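Cytochrome P450 (Zobellia galactanivorans, PDB 6G5O) belongs to the cytochrome P450 superfamily, haem-thiolate proteins, and carries protoporphyrin IX with its iron in a mainly helical fold. Local coordinates at residues V79-F91 with M191-L205. Residues are numbered along the deposited sequence; the frame is centred on the assembly and turned at random.
Sequences VHGVYRAIVEPWF and MYSVLLNSEFEGRKL. With HEM (protoporphyrin IX containing Fe), chain C.
Haem propionate oxygen O2D is gripped by two side chains of helix 79-91, one turn apart. His80 NE2 donates to it at 2.7 Å and nearly straight (167°), while Arg84 NH1 reaches the same O2D at 3.0 Å and also bonds the carbonyl of Asn329. Other faces of this helix meet segment 191-205, with no hydrogen bond between the two segments. At the hairpin end, Tyr83 and Phe200 form an offset stack, centroids 4.5 Å apart and planes at 29°, with Phe200 CE1 poised centrally over the Tyr83 ring, 3.5 Å from its plane. Glu209 takes the Tyr83 hydroxyl and pairs with Arg203, linking stack and hairpin through a shared carboxylate. Val79 and Ile86 meet the Phe200 ring at its edge, and Ile86 CD1 also packs against Glu199 O (3.4 Å). At the other end, Met191 leaves its helix with CG anti to the backbone N (chi1 -166°) and runs on extended past the Trp90 indole. Met191 SD lies obliquely, 4.3 Å from the centroid of the Trp90 five-membered ring, a Met-aromatic contact; Met191 CE reaches Phe91 CZ at 3.8 Å. Trp90 CZ3 touches Val194 CG2 at 3.7 Å. The sequence His-x-x-x-Arg and the propionate bonds are consistent with the P450 C helix, here packed on the probable H helix and the short hairpin, closed by a type I' turn, preceding the I-helix region.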
loop_
_atom_site.group_PDB
_atom_site.type_symbol
_atom_site.label_atom_id
_atom_site.label_comp_id
_atom_site.label_asym_id
_atom_site.label_seq_id
_atom_site.Cartn_x
_atom_site.Cartn_y
_atom_site.Cartn_z
ATOM N N VAL A 79 12.930 -11.652 -16.329
ATOM C CA VAL A 79 12.190 -12.689 -15.660
ATOM C C VAL A 79 10.966 -12.104 -14.907
ATOM O O VAL A 79 9.916 -12.732 -14.857
ATOM C CB VAL A 79 13.109 -13.464 -14.713
ATOM C CG1 VAL A 79 12.304 -14.474 -13.905
ATOM C CG2 VAL A 79 14.182 -14.235 -15.533
ATOM N N HIS A 80 11.116 -10.903 -14.340
ATOM C CA HIS A 80 10.019 -10.170 -13.712
ATOM C C HIS A 80 8.752 -10.127 -14.562
ATOM O O HIS A 80 7.671 -10.428 -14.084
ATOM C CB HIS A 80 10.439 -8.734 -13.362
ATOM C CG HIS A 80 9.304 -7.897 -12.854
ATOM N ND1 HIS A 80 8.593 -7.056 -13.673
ATOM C CD2 HIS A 80 8.736 -7.801 -11.630
ATOM C CE1 HIS A 80 7.630 -6.480 -12.977
ATOM N NE2 HIS A 80 7.709 -6.895 -11.730
ATOM N N GLY A 81 8.879 -9.803 -15.840
ATOM C CA GLY A 81 7.686 -9.650 -16.691
ATOM C C GLY A 81 6.922 -10.919 -16.920
ATOM O O GLY A 81 5.711 -10.870 -17.072
ATOM N N VAL A 82 7.633 -12.062 -16.966
ATOM C CA VAL A 82 7.021 -13.372 -17.119
ATOM C C VAL A 82 6.152 -13.731 -15.880
ATOM O O VAL A 82 4.982 -14.077 -16.036
ATOM C CB VAL A 82 8.088 -14.476 -17.333
ATOM C CG1 VAL A 82 7.414 -15.834 -17.483
ATOM C CG2 VAL A 82 8.977 -14.208 -18.568
ATOM N N TYR A 83 6.697 -13.652 -14.658
ATOM C CA TYR A 83 5.878 -13.892 -13.450
ATOM C C TYR A 83 4.701 -12.876 -13.384
ATOM O O TYR A 83 3.590 -13.183 -12.985
ATOM C CB TYR A 83 6.696 -13.705 -12.192
ATOM C CG TYR A 83 7.599 -14.844 -11.778
ATOM C CD1 TYR A 83 7.081 -16.115 -11.570
ATOM C CD2 TYR A 83 8.950 -14.632 -11.529
ATOM C CE1 TYR A 83 7.887 -17.150 -11.138
ATOM C CE2 TYR A 83 9.774 -15.668 -11.110
ATOM C CZ TYR A 83 9.231 -16.929 -10.912
ATOM O OH TYR A 83 9.998 -17.988 -10.500
ATOM N N ARG A 84 5.005 -11.644 -13.733
ATOM C CA ARG A 84 4.028 -10.588 -13.676
ATOM C C ARG A 84 2.852 -10.873 -14.623
ATOM O O ARG A 84 1.702 -10.671 -14.234
ATOM C CB ARG A 84 4.653 -9.227 -13.964
ATOM C CG ARG A 84 3.587 -8.152 -13.709
ATOM C CD ARG A 84 4.124 -6.843 -13.195
ATOM N NE ARG A 84 3.071 -5.869 -13.260
ATOM C CZ ARG A 84 2.953 -4.805 -12.482
ATOM N NH1 ARG A 84 3.812 -4.567 -11.505
ATOM N NH2 ARG A 84 1.905 -3.999 -12.670
ATOM N N ALA A 85 3.133 -11.372 -15.837
ATOM C CA ALA A 85 2.064 -11.719 -16.810
ATOM C C ALA A 85 1.199 -12.864 -16.322
ATOM O O ALA A 85 0.005 -12.907 -16.633
ATOM C CB ALA A 85 2.640 -12.072 -18.190
ATOM N N ILE A 86 1.777 -13.778 -15.542
ATOM C CA ILE A 86 0.978 -14.810 -14.895
ATOM C C ILE A 86 -0.051 -14.255 -13.903
ATOM O O ILE A 86 -1.184 -14.668 -13.916
ATOM C CB ILE A 86 1.841 -15.806 -14.105
ATOM C CG1 ILE A 86 2.652 -16.691 -15.038
ATOM C CG2 ILE A 86 0.949 -16.713 -13.253
ATOM C CD1 ILE A 86 3.873 -17.286 -14.355
ATOM N N VAL A 87 0.360 -13.362 -13.024
ATOM C CA VAL A 87 -0.523 -12.939 -11.931
ATOM C C VAL A 87 -1.362 -11.684 -12.247
ATOM O O VAL A 87 -2.281 -11.371 -11.525
ATOM C CB VAL A 87 0.290 -12.704 -10.631
ATOM C CG1 VAL A 87 1.003 -14.014 -10.223
ATOM C CG2 VAL A 87 1.289 -11.569 -10.801
ATOM N N GLU A 88 -1.039 -10.959 -13.316
ATOM C CA GLU A 88 -1.693 -9.690 -13.532
ATOM C C GLU A 88 -3.200 -9.791 -13.815
ATOM O O GLU A 88 -3.944 -8.922 -13.357
ATOM C CB GLU A 88 -1.001 -8.836 -14.586
ATOM C CG GLU A 88 -1.360 -7.351 -14.406
ATOM C CD GLU A 88 -0.408 -6.372 -15.045
ATOM O OE1 GLU A 88 0.688 -6.764 -15.537
ATOM O OE2 GLU A 88 -0.801 -5.183 -15.061
ATOM N N PRO A 89 -3.649 -10.803 -14.579
ATOM C CA PRO A 89 -5.099 -10.874 -14.774
ATOM C C PRO A 89 -5.855 -11.164 -13.491
ATOM O O PRO A 89 -6.955 -10.641 -13.314
ATOM C CB PRO A 89 -5.287 -11.988 -15.803
ATOM C CG PRO A 89 -3.943 -12.105 -16.518
ATOM C CD PRO A 89 -2.906 -11.696 -15.491
ATOM N N TRP A 90 -5.257 -11.929 -12.578
ATOM C CA TRP A 90 -5.886 -12.190 -11.291
ATOM C C TRP A 90 -6.136 -10.870 -10.545
ATOM O O TRP A 90 -7.230 -10.630 -10.056
ATOM C CB TRP A 90 -5.081 -13.164 -10.440
ATOM C CG TRP A 90 -5.800 -13.550 -9.221
ATOM C CD1 TRP A 90 -5.596 -13.070 -7.944
ATOM C CD2 TRP A 90 -6.885 -14.472 -9.136
ATOM N NE1 TRP A 90 -6.490 -13.666 -7.063
ATOM C CE2 TRP A 90 -7.297 -14.518 -7.772
ATOM C CE3 TRP A 90 -7.542 -15.280 -10.066
ATOM C CZ2 TRP A 90 -8.324 -15.328 -7.337
ATOM C CZ3 TRP A 90 -8.574 -16.082 -9.633
ATOM C CH2 TRP A 90 -8.963 -16.095 -8.278
ATOM N N PHE A 91 -5.121 -10.014 -10.512
ATOM C CA PHE A 91 -5.180 -8.733 -9.796
ATOM C C PHE A 91 -6.062 -7.657 -10.476
ATOM O O PHE A 91 -6.451 -6.718 -9.836
ATOM C CB PHE A 91 -3.782 -8.165 -9.576
ATOM C CG PHE A 91 -3.035 -8.781 -8.422
ATOM C CD1 PHE A 91 -3.215 -8.302 -7.159
ATOM C CD2 PHE A 91 -2.127 -9.817 -8.624
ATOM C CE1 PHE A 91 -2.533 -8.855 -6.088
ATOM C CE2 PHE A 91 -1.450 -10.377 -7.571
ATOM C CZ PHE A 91 -1.630 -9.891 -6.294
ATOM N N MET A 191 -7.150 -18.205 -4.918
ATOM C CA MET A 191 -5.920 -17.752 -5.541
ATOM C C MET A 191 -4.778 -18.809 -5.477
ATOM O O MET A 191 -3.993 -18.953 -6.424
ATOM C CB MET A 191 -5.462 -16.440 -4.897
ATOM C CG MET A 191 -4.391 -15.658 -5.644
ATOM S SD MET A 191 -3.947 -14.157 -4.726
ATOM C CE MET A 191 -2.595 -13.521 -5.729
ATOM N N TYR A 192 -4.686 -19.504 -4.349
ATOM C CA TYR A 192 -3.708 -20.584 -4.144
ATOM C C TYR A 192 -3.804 -21.634 -5.248
ATOM O O TYR A 192 -2.804 -22.003 -5.882
ATOM C CB TYR A 192 -3.964 -21.269 -2.827
ATOM C CG TYR A 192 -3.924 -20.345 -1.619
ATOM C CD1 TYR A 192 -2.718 -19.988 -1.037
ATOM C CD2 TYR A 192 -5.109 -19.878 -1.044
ATOM C CE1 TYR A 192 -2.678 -19.169 0.049
ATOM C CE2 TYR A 192 -5.097 -19.042 0.063
ATOM C CZ TYR A 192 -3.890 -18.689 0.597
ATOM O OH TYR A 192 -3.860 -17.897 1.709
ATOM N N SER A 193 -5.028 -22.069 -5.499
ATOM C CA SER A 193 -5.302 -23.108 -6.491
ATOM C C SER A 193 -4.999 -22.661 -7.887
ATOM O O SER A 193 -4.381 -23.395 -8.647
ATOM C CB SER A 193 -6.765 -23.542 -6.408
ATOM O OG SER A 193 -6.961 -24.205 -5.181
ATOM N N VAL A 194 -5.430 -21.449 -8.220
ATOM C CA VAL A 194 -5.110 -20.856 -9.493
ATOM C C VAL A 194 -3.595 -20.717 -9.723
ATOM O O VAL A 194 -3.139 -20.917 -10.819
ATOM C CB VAL A 194 -5.742 -19.457 -9.649
ATOM C CG1 VAL A 194 -5.283 -18.805 -10.949
ATOM C CG2 VAL A 194 -7.269 -19.569 -9.651
ATOM N N LEU A 195 -2.852 -20.280 -8.717
ATOM C CA LEU A 195 -1.419 -20.113 -8.868
ATOM C C LEU A 195 -0.721 -21.472 -9.095
ATOM O O LEU A 195 0.095 -21.573 -10.013
ATOM C CB LEU A 195 -0.814 -19.366 -7.679
ATOM C CG LEU A 195 -1.180 -17.873 -7.568
ATOM C CD1 LEU A 195 -0.545 -17.292 -6.332
ATOM C CD2 LEU A 195 -0.706 -17.093 -8.775
ATOM N N LEU A 196 -1.129 -22.494 -8.337
ATOM C CA LEU A 196 -0.558 -23.840 -8.470
ATOM C C LEU A 196 -0.800 -24.461 -9.832
ATOM O O LEU A 196 -0.024 -25.285 -10.271
ATOM C CB LEU A 196 -1.085 -24.785 -7.378
ATOM C CG LEU A 196 -0.552 -24.454 -5.987
ATOM C CD1 LEU A 196 -1.449 -25.056 -4.913
ATOM C CD2 LEU A 196 0.875 -24.952 -5.849
ATOM N N ASN A 197 -1.871 -24.043 -10.495
ATOM C CA ASN A 197 -2.172 -24.469 -11.846
ATOM C C ASN A 197 -1.657 -23.512 -12.932
ATOM O O ASN A 197 -1.838 -23.780 -14.083
ATOM C CB ASN A 197 -3.699 -24.623 -11.956
ATOM C CG ASN A 197 -4.126 -25.469 -13.120
ATOM O OD1 ASN A 197 -3.608 -26.575 -13.334
ATOM N ND2 ASN A 197 -5.103 -24.969 -13.863
ATOM N N SER A 198 -1.024 -22.401 -12.591
ATOM C CA SER A 198 -0.509 -21.481 -13.604
ATOM C C SER A 198 0.884 -21.898 -14.087
ATOM O O SER A 198 1.584 -22.632 -13.412
ATOM C CB SER A 198 -0.422 -20.066 -13.051
ATOM O OG SER A 198 -1.623 -19.714 -12.453
ATOM N N GLU A 199 1.298 -21.364 -15.231
ATOM C CA GLU A 199 2.517 -21.836 -15.897
ATOM C C GLU A 199 3.537 -20.764 -16.163
ATOM O O GLU A 199 3.190 -19.671 -16.615
ATOM C CB GLU A 199 2.160 -22.484 -17.222
ATOM C CG GLU A 199 1.138 -23.582 -17.054
ATOM C CD GLU A 199 1.034 -24.468 -18.268
ATOM O OE1 GLU A 199 1.277 -23.950 -19.398
ATOM O OE2 GLU A 199 0.710 -25.671 -18.063
ATOM N N PHE A 200 4.787 -21.123 -15.871
ATOM C CA PHE A 200 5.946 -20.313 -16.076
ATOM C C PHE A 200 6.716 -21.072 -17.136
ATOM O O PHE A 200 7.334 -22.102 -16.826
ATOM C CB PHE A 200 6.750 -20.305 -14.770
ATOM C CG PHE A 200 7.984 -19.472 -14.790
ATOM C CD1 PHE A 200 7.906 -18.115 -14.557
ATOM C CD2 PHE A 200 9.233 -20.042 -15.025
ATOM C CE1 PHE A 200 9.049 -17.323 -14.562
ATOM C CE2 PHE A 200 10.370 -19.259 -15.038
ATOM C CZ PHE A 200 10.279 -17.896 -14.793
ATOM N N GLU A 201 6.708 -20.592 -18.361
ATOM C CA GLU A 201 7.460 -21.236 -19.451
ATOM C C GLU A 201 7.159 -22.735 -19.505
ATOM O O GLU A 201 8.046 -23.593 -19.407
ATOM C CB GLU A 201 8.967 -20.933 -19.345
ATOM C CG GLU A 201 9.299 -19.529 -19.861
ATOM C CD GLU A 201 10.678 -19.001 -19.453
ATOM O OE1 GLU A 201 11.504 -19.782 -18.895
ATOM O OE2 GLU A 201 10.914 -17.783 -19.681
ATOM N N GLY A 202 5.870 -23.026 -19.598
ATOM C CA GLY A 202 5.382 -24.379 -19.727
ATOM C C GLY A 202 5.410 -25.342 -18.545
ATOM O O GLY A 202 4.958 -26.455 -18.700
ATOM N N ARG A 203 5.956 -24.964 -17.385
ATOM C CA ARG A 203 5.781 -25.786 -16.177
ATOM C C ARG A 203 4.957 -25.080 -15.082
ATOM O O ARG A 203 4.941 -23.846 -14.967
ATOM C CB ARG A 203 7.117 -26.255 -15.601
ATOM C CG ARG A 203 8.062 -25.144 -15.233
ATOM C CD ARG A 203 8.774 -25.371 -13.915
ATOM N NE ARG A 203 9.513 -24.158 -13.550
ATOM C CZ ARG A 203 9.188 -23.297 -12.586
ATOM N NH1 ARG A 203 8.139 -23.506 -11.809
ATOM N NH2 ARG A 203 9.967 -22.241 -12.354
ATOM N N LYS A 204 4.327 -25.897 -14.246
ATOM C CA LYS A 204 3.492 -25.391 -13.187
ATOM C C LYS A 204 4.382 -24.715 -12.172
ATOM O O LYS A 204 5.524 -25.093 -11.996
ATOM C CB LYS A 204 2.696 -26.499 -12.510
ATOM C CG LYS A 204 1.776 -27.282 -13.425
ATOM C CD LYS A 204 0.601 -26.506 -14.042
ATOM C CE LYS A 204 -0.550 -27.488 -14.338
ATOM N NZ LYS A 204 -1.461 -27.012 -15.416
ATOM N N LEU A 205 3.856 -23.692 -11.515
ATOM C CA LEU A 205 4.586 -23.021 -10.434
ATOM C C LEU A 205 4.756 -24.022 -9.306
ATOM O O LEU A 205 3.869 -24.852 -9.103
ATOM C CB LEU A 205 3.847 -21.766 -9.944
ATOM C CG LEU A 205 3.653 -20.591 -10.912
ATOM C CD1 LEU A 205 2.898 -19.428 -10.295
ATOM C CD2 LEU A 205 4.984 -20.105 -11.441
HETATM C CHA HEM C . 4.097 -2.905 -5.185
HETATM C CHB HEM C . 2.102 0.777 -2.777
HETATM C CHC HEM C . -1.814 -1.883 -1.890
HETATM C CHD HEM C . 0.407 -5.706 -3.726
HETATM C C1A HEM C . 3.875 -1.667 -4.624
HETATM C C2A HEM C . 4.775 -0.565 -4.696
HETATM C C3A HEM C . 4.205 0.435 -4.040
HETATM C C4A HEM C . 2.961 0.003 -3.526
HETATM C CMA HEM C . 4.813 1.791 -3.896
HETATM C CAA HEM C . 6.117 -0.464 -5.421
HETATM C CBA HEM C . 7.183 -1.209 -4.634
HETATM C CGA HEM C . 8.504 -1.218 -5.370
HETATM O O1A HEM C . 9.325 -2.091 -5.104
HETATM O O2A HEM C . 8.798 -0.390 -6.252
HETATM C C1B HEM C . 0.862 0.367 -2.331
HETATM C C2B HEM C . -0.047 1.265 -1.736
HETATM C C3B HEM C . -1.170 0.524 -1.450
HETATM C C4B HEM C . -0.873 -0.860 -1.939
HETATM C CMB HEM C . 0.204 2.709 -1.425
HETATM C CAB HEM C . -2.471 0.863 -0.879
HETATM C CBB HEM C . -2.923 2.083 -0.662
HETATM C C1C HEM C . -1.572 -3.164 -2.313
HETATM C C2C HEM C . -2.412 -4.255 -2.095
HETATM C C3C HEM C . -1.758 -5.365 -2.567
HETATM C C4C HEM C . -0.524 -4.909 -3.097
HETATM C CMC HEM C . -3.774 -4.231 -1.475
HETATM C CAC HEM C . -2.235 -6.754 -2.607
HETATM C CBC HEM C . -3.393 -7.230 -2.161
HETATM C C1D HEM C . 1.576 -5.207 -4.324
HETATM C C2D HEM C . 2.482 -6.073 -5.098
HETATM C C3D HEM C . 3.500 -5.309 -5.530
HETATM C C4D HEM C . 3.237 -3.980 -4.964
HETATM C CMD HEM C . 2.240 -7.516 -5.382
HETATM C CAD HEM C . 4.679 -5.758 -6.373
HETATM C CBD HEM C . 4.565 -5.469 -7.879
HETATM C CGD HEM C . 5.782 -6.035 -8.636
HETATM O O1D HEM C . 6.835 -6.399 -8.005
HETATM O O2D HEM C . 5.791 -6.166 -9.908
HETATM N NA HEM C . 2.777 -1.314 -3.855
HETATM N NB HEM C . 0.349 -0.861 -2.421
HETATM N NC HEM C . -0.418 -3.560 -2.890
HETATM N ND HEM C . 2.076 -3.981 -4.291
HETATM FE FE HEM C . 1.266 -2.485 -3.417
HETATM O O HOH W 1 2.285 -2.766 -1.431
#